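Citryl-spermidine/3,4-dihydroxybenzoyl-citryl-spermidine:spermidine ligase (Bacillus anthracis, PDB 3TO3) catalyses the ATP-dependent condensation of spermidine with citryl-spermidine intermediates in the biosynthesis of the siderophore petrobactin. Local coordinates at residues T9-A14 with D177-G182. Residues are numbered along the deposited sequence; the frame is centred on the assembly and turned at random.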
loop_
_atom_site.group_PDB
_atom_site.type_symbol
_atom_site.label_atom_id
_atom_site.label_comp_id
_atom_site.label_asym_id
_atom_site.label_seq_id
_atom_site.Cartn_x
_atom_site.Cartn_y
_atom_site.Cartn_z
ATOM N N THR B 9 17.986 14.516 6.609
ATOM C CA THR B 9 18.794 15.521 5.927
ATOM C C THR B 9 19.367 15.045 4.593
ATOM O O THR B 9 19.381 15.801 3.618
ATOM C CB THR B 9 19.896 16.011 6.850
ATOM O OG1 THR B 9 19.275 16.532 8.025
ATOM C CG2 THR B 9 20.752 17.102 6.187
ATOM N N LYS B 10 19.807 13.787 4.544
ATOM C CA LYS B 10 20.356 13.194 3.318
ATOM C C LYS B 10 19.333 13.130 2.208
ATOM O O LYS B 10 19.612 13.503 1.062
ATOM C CB LYS B 10 20.868 11.769 3.566
ATOM C CG LYS B 10 22.179 11.684 4.323
ATOM C CD LYS B 10 22.656 10.238 4.392
ATOM C CE LYS B 10 23.947 10.099 5.190
ATOM N NZ LYS B 10 25.084 10.728 4.468
ATOM N N ILE B 11 18.154 12.621 2.545
ATOM C CA ILE B 11 17.091 12.490 1.571
ATOM C C ILE B 11 16.788 13.834 0.945
ATOM O O ILE B 11 16.659 13.946 -0.295
ATOM C CB ILE B 11 15.783 11.988 2.213
ATOM C CG1 ILE B 11 15.967 10.575 2.671
ATOM C CG2 ILE B 11 14.708 11.906 1.159
ATOM C CD1 ILE B 11 16.030 9.674 1.502
ATOM N N LEU B 12 16.654 14.854 1.793
ATOM C CA LEU B 12 16.344 16.180 1.276
ATOM C C LEU B 12 17.449 16.719 0.372
ATOM O O LEU B 12 17.167 17.206 -0.717
ATOM C CB LEU B 12 16.067 17.156 2.403
ATOM C CG LEU B 12 14.669 17.022 2.968
ATOM C CD1 LEU B 12 14.449 18.110 4.021
ATOM C CD2 LEU B 12 13.684 17.165 1.835
ATOM N N LYS B 13 18.703 16.615 0.813
ATOM C CA LYS B 13 19.822 17.033 -0.023
ATOM C C LYS B 13 19.848 16.259 -1.347
ATOM O O LYS B 13 20.124 16.821 -2.413
ATOM C CB LYS B 13 21.156 16.898 0.724
ATOM C CG LYS B 13 21.363 17.960 1.790
ATOM C CD LYS B 13 22.805 17.972 2.304
ATOM C CE LYS B 13 22.984 18.947 3.478
ATOM N NZ LYS B 13 24.215 18.664 4.299
ATOM N N ALA B 14 19.556 14.970 -1.294
ATOM C CA ALA B 14 19.567 14.197 -2.533
ATOM C C ALA B 14 18.495 14.691 -3.494
ATOM O O ALA B 14 18.753 14.847 -4.692
ATOM C CB ALA B 14 19.384 12.710 -2.254
ATOM N N ASP B 177 13.201 2.674 5.465
ATOM C CA ASP B 177 13.365 1.285 5.077
ATOM C C ASP B 177 14.299 1.142 3.878
ATOM O O ASP B 177 15.064 0.176 3.782
ATOM C CB ASP B 177 12.011 0.646 4.763
ATOM C CG ASP B 177 11.252 0.222 6.026
ATOM O OD1 ASP B 177 11.893 -0.092 7.063
ATOM O OD2 ASP B 177 10.005 0.198 5.964
ATOM N N ASN B 178 14.239 2.097 2.961
ATOM C CA ASN B 178 15.082 2.018 1.776
ATOM C C ASN B 178 16.566 2.083 2.177
ATOM O O ASN B 178 17.397 1.283 1.690
ATOM C CB ASN B 178 14.747 3.130 0.759
ATOM C CG ASN B 178 15.477 2.943 -0.525
ATOM O OD1 ASN B 178 15.326 1.879 -1.175
ATOM N ND2 ASN B 178 16.333 3.923 -0.889
ATOM N N PHE B 179 16.883 3.042 3.055
ATOM C CA PHE B 179 18.201 3.143 3.670
ATOM C C PHE B 179 18.616 1.842 4.373
ATOM O O PHE B 179 19.780 1.454 4.322
ATOM C CB PHE B 179 18.244 4.269 4.676
ATOM C CG PHE B 179 18.618 5.593 4.090
ATOM C CD1 PHE B 179 19.519 5.685 3.057
ATOM C CD2 PHE B 179 18.067 6.748 4.576
ATOM C CE1 PHE B 179 19.850 6.926 2.526
ATOM C CE2 PHE B 179 18.400 7.976 4.046
ATOM C CZ PHE B 179 19.291 8.063 3.023
ATOM N N ARG B 180 17.672 1.182 5.034
ATOM C CA ARG B 180 18.016 0.001 5.799
ATOM C C ARG B 180 18.277 -1.211 4.922
ATOM O O ARG B 180 19.245 -1.922 5.118
ATOM C CB ARG B 180 16.921 -0.323 6.832
ATOM C CG ARG B 180 16.958 0.536 8.083
ATOM C CD ARG B 180 16.058 -0.026 9.224
ATOM N NE ARG B 180 14.661 0.383 9.086
ATOM C CZ ARG B 180 14.093 1.406 9.725
ATOM N NH1 ARG B 180 14.802 2.142 10.582
ATOM N NH2 ARG B 180 12.806 1.695 9.505
ATOM N N TYR B 181 17.331 -1.506 4.042
ATOM C CA TYR B 181 17.402 -2.701 3.220
ATOM C C TYR B 181 17.839 -2.592 1.770
ATOM O O TYR B 181 18.066 -3.623 1.129
ATOM C CB TYR B 181 16.065 -3.428 3.312
ATOM C CG TYR B 181 15.712 -3.629 4.737
ATOM C CD1 TYR B 181 16.494 -4.458 5.551
ATOM C CD2 TYR B 181 14.625 -2.985 5.297
ATOM C CE1 TYR B 181 16.192 -4.634 6.906
ATOM C CE2 TYR B 181 14.301 -3.162 6.647
ATOM C CZ TYR B 181 15.082 -3.985 7.443
ATOM O OH TYR B 181 14.766 -4.138 8.770
ATOM N N GLY B 182 18.003 -1.369 1.258
ATOM C CA GLY B 182 18.352 -1.206 -0.144
ATOM C C GLY B 182 19.769 -1.725 -0.324
ATOM O O GLY B 182 20.662 -1.462 0.500
#
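Phe179 reaches from helix 175-181 to helix 6-15 and meets Ile11 and Lys10 with the far end of its ring. The helices themselves stay well apart: the nearest pair of CA atoms, those of Ile11 and Phe179, lies 9.6 Å apart. The Phe179 ring spans much of this gap. CE2 and CZ do the touching. The gamma-1 branch of Ile11 lies along this end of the ring, with CG1 3.8 Å from Phe179 CE2. Further out on the same branch, Ile11 CD1 is 3.9 Å from both Phe179 CE2 and Phe179 CZ. The Ile11 and Phe179 side chains run in opposing directions and pass one another, which sets the ring end beside the isoleucine branch. With CG1 anti to its own carbonyl carbon (chi1 -68°), Ile11 brings this branch nearer to the ring, while CG2 takes the position anti to the backbone N. Lys10 adds a lighter touch from its aliphatic base, Lys10 CB to Phe179 CZ at 4.1 Å. Lys10 CB and Ile11 CG1 both come to the ring at a slant. The lysine chain then leads away, bends at chi4 (-69°) and carries NZ to a long, weak ion pair with Glu138. The contact is small and apolar, a matter of van der Waals packing. The Arg180-Asp177 salt bridge lies within helix 175-181, away from helix 6-15. Tyr7, earlier on helix 6-15, also meets the Phe179 ring, with the ring planes at about 60°; Phe185 meets it edge-to-face. This is structural packing between the N-terminal helix and a helix of the IucA/IucC family region, with the Phe179 side chain about 10 Å from that of the ATP-binding residue Met284. Helix 115-138 packs against both helices, through Ile134 on Ile11 and Lys131 on Asn178, while Ile256 of the second subunit packs on Ile11.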